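Local coordinates for protein single-stranded DNA specific exonuclease RecJ (Thermus thermophilus, PDB 2ZXR) that degrades single-stranded DNA from the 5' end toward the 3' end with the help of divalent metal ions, with no detectable activity on single-stranded RNA, at residues Pro207-Ile219 against Leu232-Trp245. Sequence-based numbering, arbitrary orientation.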
ATOM      1  N   PRO A 207      24.821   8.310  13.755  1.00 24.79           N
ATOM      2  CA  PRO A 207      25.435   7.931  12.474  1.00 23.95           C
ATOM      3  C   PRO A 207      24.463   8.104  11.306  1.00 23.54           C
ATOM      4  O   PRO A 207      24.164   7.136  10.609  1.00 24.19           O
ATOM      5  CB  PRO A 207      25.780   6.469  12.696  1.00 23.83           C
ATOM      6  CG  PRO A 207      24.573   5.997  13.450  1.00 25.32           C
ATOM      7  CD  PRO A 207      24.370   7.111  14.491  1.00 25.39           C
ATOM      8  N   LEU A 208      23.978   9.326  11.095  1.00 21.62           N
ATOM      9  CA  LEU A 208      23.011   9.599  10.045  1.00 22.14           C
ATOM     10  C   LEU A 208      23.474   9.318   8.608  1.00 21.69           C
ATOM     11  O   LEU A 208      22.638   9.055   7.744  1.00 20.89           O
ATOM     12  CB  LEU A 208      22.493  11.048  10.161  1.00 21.73           C
ATOM     13  CG  LEU A 208      21.842  11.392  11.513  1.00 22.58           C
ATOM     14  CD1 LEU A 208      21.148  12.735  11.430  1.00 23.12           C
ATOM     15  CD2 LEU A 208      20.821  10.329  11.878  1.00 22.29           C
ATOM     16  N   GLU A 209      24.778   9.363   8.345  1.00 20.08           N
ATOM     17  CA  GLU A 209      25.243   9.082   6.996  1.00 20.94           C
ATOM     18  C   GLU A 209      24.988   7.608   6.604  1.00 19.10           C
ATOM     19  O   GLU A 209      25.143   7.247   5.451  1.00 19.64           O
ATOM     20  CB  GLU A 209      26.734   9.468   6.827  1.00 23.28           C
ATOM     21  CG  GLU A 209      27.723   8.535   7.502  1.00 27.42           C
ATOM     22  CD  GLU A 209      29.177   9.002   7.419  1.00 31.00           C
ATOM     23  OE1 GLU A 209      29.602   9.482   6.339  1.00 32.44           O
ATOM     24  OE2 GLU A 209      29.915   8.861   8.440  1.00 33.13           O
ATOM     25  N   TYR A 210      24.541   6.777   7.550  1.00 19.77           N
ATOM     26  CA  TYR A 210      24.251   5.354   7.280  1.00 19.22           C
ATOM     27  C   TYR A 210      22.756   5.129   7.076  1.00 19.44           C
ATOM     28  O   TYR A 210      22.295   3.990   6.862  1.00 19.64           O
ATOM     29  CB  TYR A 210      24.720   4.491   8.458  1.00 18.79           C
ATOM     30  CG  TYR A 210      26.215   4.434   8.595  1.00 18.91           C
ATOM     31  CD1 TYR A 210      26.937   3.457   7.935  1.00 18.75           C
ATOM     32  CD2 TYR A 210      26.913   5.383   9.370  1.00 19.53           C
ATOM     33  CE1 TYR A 210      28.323   3.399   8.026  1.00 20.39           C
ATOM     34  CE2 TYR A 210      28.307   5.339   9.469  1.00 20.04           C
ATOM     35  CZ  TYR A 210      29.004   4.338   8.792  1.00 20.29           C
ATOM     36  OH  TYR A 210      30.375   4.257   8.845  1.00 22.88           O
ATOM     37  N   ALA A 211      21.985   6.211   7.140  1.00 18.79           N
ATOM     38  CA  ALA A 211      20.545   6.068   7.003  1.00 17.09           C
ATOM     39  C   ALA A 211      20.096   5.735   5.571  1.00 17.09           C
ATOM     40  O   ALA A 211      19.020   5.177   5.401  1.00 16.75           O
ATOM     41  CB  ALA A 211      19.848   7.315   7.510  1.00 16.30           C
ATOM     42  N   ASP A 212      20.886   6.088   4.548  1.00 16.89           N
ATOM     43  CA  ASP A 212      20.501   5.751   3.168  1.00 16.71           C
ATOM     44  C   ASP A 212      20.573   4.230   3.008  1.00 16.89           C
ATOM     45  O   ASP A 212      19.633   3.613   2.471  1.00 16.85           O
ATOM     46  CB  ASP A 212      21.368   6.466   2.108  1.00 16.93           C
ATOM     47  CG  ASP A 212      22.865   6.444   2.415  1.00 18.60           C
ATOM     48  OD1 ASP A 212      23.626   7.138   1.670  1.00 17.83           O
ATOM     49  OD2 ASP A 212      23.285   5.748   3.379  1.00 16.96           O
ATOM     50  N   LEU A 213      21.655   3.619   3.494  1.00 14.86           N
ATOM     51  CA  LEU A 213      21.769   2.158   3.436  1.00 15.57           C
ATOM     52  C   LEU A 213      20.614   1.520   4.210  1.00 15.59           C
ATOM     53  O   LEU A 213      20.009   0.563   3.752  1.00 16.36           O
ATOM     54  CB  LEU A 213      23.074   1.665   4.099  1.00 14.78           C
ATOM     55  CG  LEU A 213      24.389   2.013   3.408  1.00 16.06           C
ATOM     56  CD1 LEU A 213      25.586   1.659   4.307  1.00 14.67           C
ATOM     57  CD2 LEU A 213      24.444   1.243   2.077  1.00 16.02           C
ATOM     58  N   ALA A 214      20.339   2.050   5.400  1.00 15.79           N
ATOM     59  CA  ALA A 214      19.284   1.512   6.261  1.00 16.18           C
ATOM     60  C   ALA A 214      17.889   1.630   5.624  1.00 15.99           C
ATOM     61  O   ALA A 214      17.060   0.724   5.762  1.00 14.30           O
ATOM     62  CB  ALA A 214      19.307   2.234   7.648  1.00 15.65           C
ATOM     63  N   ALA A 215      17.638   2.758   4.959  1.00 15.11           N
ATOM     64  CA  ALA A 215      16.360   3.000   4.266  1.00 16.62           C
ATOM     65  C   ALA A 215      16.180   2.009   3.106  1.00 16.52           C
ATOM     66  O   ALA A 215      15.083   1.478   2.893  1.00 16.99           O
ATOM     67  CB  ALA A 215      16.302   4.455   3.719  1.00 14.63           C
ATOM     68  N   VAL A 216      17.252   1.773   2.350  1.00 16.33           N
ATOM     69  CA  VAL A 216      17.173   0.823   1.238  1.00 16.20           C
ATOM     70  C   VAL A 216      16.800  -0.570   1.775  1.00 16.79           C
ATOM     71  O   VAL A 216      15.945  -1.270   1.199  1.00 16.25           O
ATOM     72  CB  VAL A 216      18.529   0.765   0.426  1.00 16.13           C
ATOM     73  CG1 VAL A 216      18.508  -0.415  -0.571  1.00 16.97           C
ATOM     74  CG2 VAL A 216      18.733   2.105  -0.367  1.00 13.49           C
ATOM     75  N   GLY A 217      17.420  -0.990   2.880  1.00 16.81           N
ATOM     76  CA  GLY A 217      17.066  -2.303   3.422  1.00 16.09           C
ATOM     77  C   GLY A 217      15.621  -2.349   3.923  1.00 16.53           C
ATOM     78  O   GLY A 217      14.914  -3.346   3.762  1.00 17.08           O
ATOM     79  N   THR A 218      15.185  -1.266   4.558  1.00 17.56           N
ATOM     80  CA  THR A 218      13.825  -1.136   5.110  1.00 17.27           C
ATOM     81  C   THR A 218      12.765  -1.263   4.002  1.00 17.78           C
ATOM     82  O   THR A 218      11.788  -2.003   4.124  1.00 18.21           O
ATOM     83  CB  THR A 218      13.704   0.236   5.816  1.00 17.64           C
ATOM     84  OG1 THR A 218      14.669   0.282   6.878  1.00 17.93           O
ATOM     85  CG2 THR A 218      12.285   0.471   6.378  1.00 17.00           C
ATOM     86  N   ILE A 219      12.974  -0.532   2.918  1.00 17.93           N
ATOM     87  CA  ILE A 219      12.059  -0.579   1.786  1.00 18.68           C
ATOM     88  C   ILE A 219      12.084  -1.984   1.147  1.00 18.84           C
ATOM     89  O   ILE A 219      11.043  -2.589   0.893  1.00 18.57           O
ATOM     90  CB  ILE A 219      12.439   0.522   0.753  1.00 17.12           C
ATOM     91  CG1 ILE A 219      12.150   1.914   1.357  1.00 17.54           C
ATOM     92  CG2 ILE A 219      11.672   0.306  -0.534  1.00 19.07           C
ATOM     93  CD1 ILE A 219      12.689   3.119   0.509  1.00 12.77           C
ATOM     94  N   LEU A 232      13.047   7.051   9.257  1.00 18.68           N
ATOM     95  CA  LEU A 232      14.317   6.538   8.764  1.00 17.77           C
ATOM     96  C   LEU A 232      14.383   6.659   7.256  1.00 17.45           C
ATOM     97  O   LEU A 232      15.394   7.140   6.698  1.00 17.51           O
ATOM     98  CB  LEU A 232      14.516   5.075   9.184  1.00 18.13           C
ATOM     99  CG  LEU A 232      15.807   4.447   8.613  1.00 18.38           C
ATOM    100  CD1 LEU A 232      17.039   5.025   9.342  1.00 19.92           C
ATOM    101  CD2 LEU A 232      15.765   2.975   8.771  1.00 18.78           C
ATOM    102  N   VAL A 233      13.303   6.250   6.595  1.00 16.04           N
ATOM    103  CA  VAL A 233      13.248   6.312   5.141  1.00 16.91           C
ATOM    104  C   VAL A 233      13.314   7.771   4.635  1.00 17.42           C
ATOM    105  O   VAL A 233      14.027   8.065   3.691  1.00 17.78           O
ATOM    106  CB  VAL A 233      11.982   5.546   4.625  1.00 16.80           C
ATOM    107  CG1 VAL A 233      11.702   5.857   3.155  1.00 15.25           C
ATOM    108  CG2 VAL A 233      12.230   4.012   4.814  1.00 16.03           C
ATOM    109  N   LYS A 234      12.607   8.688   5.279  1.00 17.74           N
ATOM    110  CA  LYS A 234      12.672  10.074   4.827  1.00 19.74           C
ATOM    111  C   LYS A 234      14.134  10.551   4.889  1.00 19.81           C
ATOM    112  O   LYS A 234      14.643  11.131   3.938  1.00 20.94           O
ATOM    113  CB  LYS A 234      11.775  10.970   5.687  1.00 20.26           C
ATOM    114  CG  LYS A 234      10.256  10.707   5.493  1.00 23.02           C
ATOM    115  CD  LYS A 234       9.406  11.434   6.588  1.00 24.44           C
ATOM    116  CE  LYS A 234       8.977  12.826   6.165  1.00 26.29           C
ATOM    117  NZ  LYS A 234       7.622  12.764   5.477  1.00 26.29           N
ATOM    118  N   GLU A 235      14.803  10.291   6.002  1.00 19.33           N
ATOM    119  CA  GLU A 235      16.199  10.687   6.154  1.00 20.28           C
ATOM    120  C   GLU A 235      17.098  10.028   5.089  1.00 19.39           C
ATOM    121  O   GLU A 235      17.859  10.706   4.408  1.00 19.77           O
ATOM    122  CB  GLU A 235      16.693  10.303   7.554  1.00 21.03           C
ATOM    123  CG  GLU A 235      18.126  10.743   7.903  1.00 24.43           C
ATOM    124  CD  GLU A 235      18.290  12.261   7.950  1.00 25.65           C
ATOM    125  OE1 GLU A 235      17.341  12.959   8.350  1.00 28.63           O
ATOM    126  OE2 GLU A 235      19.372  12.762   7.614  1.00 24.60           O
ATOM    127  N   GLY A 236      17.009   8.706   4.951  1.00 19.06           N
ATOM    128  CA  GLY A 236      17.847   8.006   3.997  1.00 18.22           C
ATOM    129  C   GLY A 236      17.595   8.328   2.534  1.00 17.91           C
ATOM    130  O   GLY A 236      18.549   8.466   1.762  1.00 18.25           O
ATOM    131  N   LEU A 237      16.332   8.456   2.140  1.00 17.14           N
ATOM    132  CA  LEU A 237      16.044   8.768   0.745  1.00 17.92           C
ATOM    133  C   LEU A 237      16.654  10.105   0.392  1.00 18.96           C
ATOM    134  O   LEU A 237      17.130  10.298  -0.722  1.00 19.97           O
ATOM    135  CB  LEU A 237      14.536   8.815   0.483  1.00 17.08           C
ATOM    136  CG  LEU A 237      13.707   7.531   0.563  1.00 16.46           C
ATOM    137  CD1 LEU A 237      12.220   7.842   0.308  1.00 17.91           C
ATOM    138  CD2 LEU A 237      14.212   6.561  -0.455  1.00 16.78           C
ATOM    139  N   ALA A 238      16.625  11.035   1.348  1.00 20.19           N
ATOM    140  CA  ALA A 238      17.201  12.364   1.135  1.00 20.77           C
ATOM    141  C   ALA A 238      18.735  12.288   0.999  1.00 20.77           C
ATOM    142  O   ALA A 238      19.327  13.093   0.287  1.00 19.40           O
ATOM    143  CB  ALA A 238      16.828  13.306   2.315  1.00 19.24           C
ATOM    144  N   ARG A 239      19.371  11.310   1.656  1.00 20.32           N
ATOM    145  CA  ARG A 239      20.846  11.222   1.595  1.00 20.94           C
ATOM    146  C   ARG A 239      21.438  10.471   0.393  1.00 20.13           C
ATOM    147  O   ARG A 239      22.605  10.655   0.045  1.00 20.68           O
ATOM    148  CB  ARG A 239      21.386  10.667   2.945  1.00 22.31           C
ATOM    149  CG  ARG A 239      20.943  11.595   4.128  1.00 26.73           C
ATOM    150  CD  ARG A 239      21.303  11.190   5.588  1.00 27.10           C
ATOM    151  NE  ARG A 239      22.694  11.496   5.832  1.00 31.84           N
ATOM    152  CZ  ARG A 239      23.164  12.511   6.549  1.00 29.35           C
ATOM    153  NH1 ARG A 239      22.374  13.371   7.166  1.00 29.85           N
ATOM    154  NH2 ARG A 239      24.458  12.687   6.580  1.00 29.07           N
ATOM    155  N   ILE A 240      20.632   9.664  -0.283  1.00 18.94           N
ATOM    156  CA  ILE A 240      21.149   8.899  -1.397  1.00 19.68           C
ATOM    157  C   ILE A 240      21.841   9.691  -2.513  1.00 20.12           C
ATOM    158  O   ILE A 240      22.918   9.319  -2.955  1.00 19.58           O
ATOM    159  CB  ILE A 240      20.038   7.999  -2.012  1.00 19.64           C
ATOM    160  CG1 ILE A 240      19.762   6.815  -1.074  1.00 18.53           C
ATOM    161  CG2 ILE A 240      20.453   7.508  -3.417  1.00 20.96           C
ATOM    162  CD1 ILE A 240      18.494   6.064  -1.406  1.00 16.48           C
ATOM    163  N   PRO A 241      21.242  10.801  -2.968  1.00 21.00           N
ATOM    164  CA  PRO A 241      21.908  11.543  -4.050  1.00 21.73           C
ATOM    165  C   PRO A 241      23.348  11.986  -3.792  1.00 22.33           C
ATOM    166  O   PRO A 241      24.128  12.129  -4.726  1.00 22.94           O
ATOM    167  CB  PRO A 241      20.949  12.718  -4.315  1.00 21.89           C
ATOM    168  CG  PRO A 241      19.586  12.136  -3.924  1.00 19.84           C
ATOM    169  CD  PRO A 241      19.936  11.401  -2.635  1.00 20.44           C
ATOM    170  N   ALA A 242      23.705  12.200  -2.534  1.00 23.06           N
ATOM    171  CA  ALA A 242      25.063  12.597  -2.204  1.00 22.65           C
ATOM    172  C   ALA A 242      25.619  11.602  -1.169  1.00 22.46           C
ATOM    173  O   ALA A 242      26.368  11.955  -0.262  1.00 21.57           O
ATOM    174  CB  ALA A 242      25.067  14.052  -1.646  1.00 23.85           C
ATOM    175  N   SER A 243      25.268  10.333  -1.326  1.00 22.71           N
ATOM    176  CA  SER A 243      25.721   9.321  -0.391  1.00 22.34           C
ATOM    177  C   SER A 243      27.196   9.318  -0.088  1.00 22.40           C
ATOM    178  O   SER A 243      28.012   9.640  -0.941  1.00 22.05           O
ATOM    179  CB  SER A 243      25.361   7.925  -0.895  1.00 22.91           C
ATOM    180  OG  SER A 243      25.704   6.949   0.082  1.00 19.98           O
ATOM    181  N   SER A 244      27.541   8.935   1.134  1.00 21.88           N
ATOM    182  CA  SER A 244      28.952   8.817   1.502  1.00 23.32           C
ATOM    183  C   SER A 244      29.455   7.503   0.878  1.00 23.68           C
ATOM    184  O   SER A 244      30.657   7.257   0.846  1.00 22.31           O
ATOM    185  CB  SER A 244      29.129   8.718   3.026  1.00 22.35           C
ATOM    186  OG  SER A 244      28.777   9.927   3.659  1.00 23.65           O
ATOM    187  N   TRP A 245      28.515   6.671   0.400  1.00 22.69           N
ATOM    188  CA  TRP A 245      28.848   5.362  -0.192  1.00 22.96           C
ATOM    189  C   TRP A 245      28.702   5.455  -1.694  1.00 21.93           C
ATOM    190  O   TRP A 245      27.609   5.306  -2.210  1.00 22.99           O
ATOM    191  CB  TRP A 245      27.916   4.294   0.383  1.00 21.53           C
ATOM    192  CG  TRP A 245      27.444   4.654   1.769  1.00 21.57           C
ATOM    193  CD1 TRP A 245      26.148   4.790   2.187  1.00 20.54           C
ATOM    194  CD2 TRP A 245      28.266   4.963   2.900  1.00 20.37           C
ATOM    195  NE1 TRP A 245      26.118   5.162   3.511  1.00 21.76           N
ATOM    196  CE2 TRP A 245      27.400   5.275   3.973  1.00 20.04           C
ATOM    197  CE3 TRP A 245      29.654   5.004   3.108  1.00 20.74           C
ATOM    198  CZ2 TRP A 245      27.872   5.625   5.244  1.00 20.35           C
ATOM    199  CZ3 TRP A 245      30.132   5.348   4.365  1.00 19.97           C
ATOM    200  CH2 TRP A 245      29.236   5.658   5.427  1.00 21.39           C
TER
HETATM  201  O   HOH W   1      25.379   8.537   3.131  1.00 12.74           O
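Asp212 meets Trp245 and Ser243 beside the tight crossing of helices 211-219 and 232-239. Its CB rests on Ile240 CG1, 3.6 Å away, and near the carbonyl oxygen of Gly236. With chi1 at 45°, CG lies between the backbone N and the carbonyl carbon, and the carboxylate reaches the loop that follows the second helix. OD1 takes a hydrogen bond from Ser243 OG at 2.6 Å, on its syn side but well out of the carboxylate plane, and another from a water that also donates to Glu209 O and accepts from Ser244 N. Ser243 OG in turn accepts from Trp245 N, an ST turn that ties the main chain of Trp245 to the same cluster. Asp212 OD2 lies at the indole edge, where Trp245 NE1 gives it a weak, bent bond of 2.9 Å (129° at the hydrogen). The same oxygen also accepts from Leu213 N. Four donors, one of them weak, thus serve the two oxygens, which probably favours the charged form of this buried acid.

The indole is wedged in place: Leu213 CD1 makes a CH-pi contact over the five-membered ring, 3.9 Å from its centroid, while the Tyr210 ring meets the six-membered ring obliquely, planes 38° apart. Farther along, Gly236 lets the helices close to 7.2 Å between axes. Its CA approaches Ala211 O at 3.4 Å in a CA-H...O contact, and Ala215 fits as a knob among Leu232, Val233, Gly236 and Leu237. Leu232 returns the favour, lodging among Ala211, Ala214, Ala215 and Thr218.

Helix 83-98 touches Tyr210, Leu213 and Trp245, helix 246-254 packs on Asp212, Val216 and Ile240, and helix 187-201 reaches Tyr210 and Leu232. Thr218 brings this helix pair close to the metal ligands Asp84 and Asp221 of the DHH-family nuclease core.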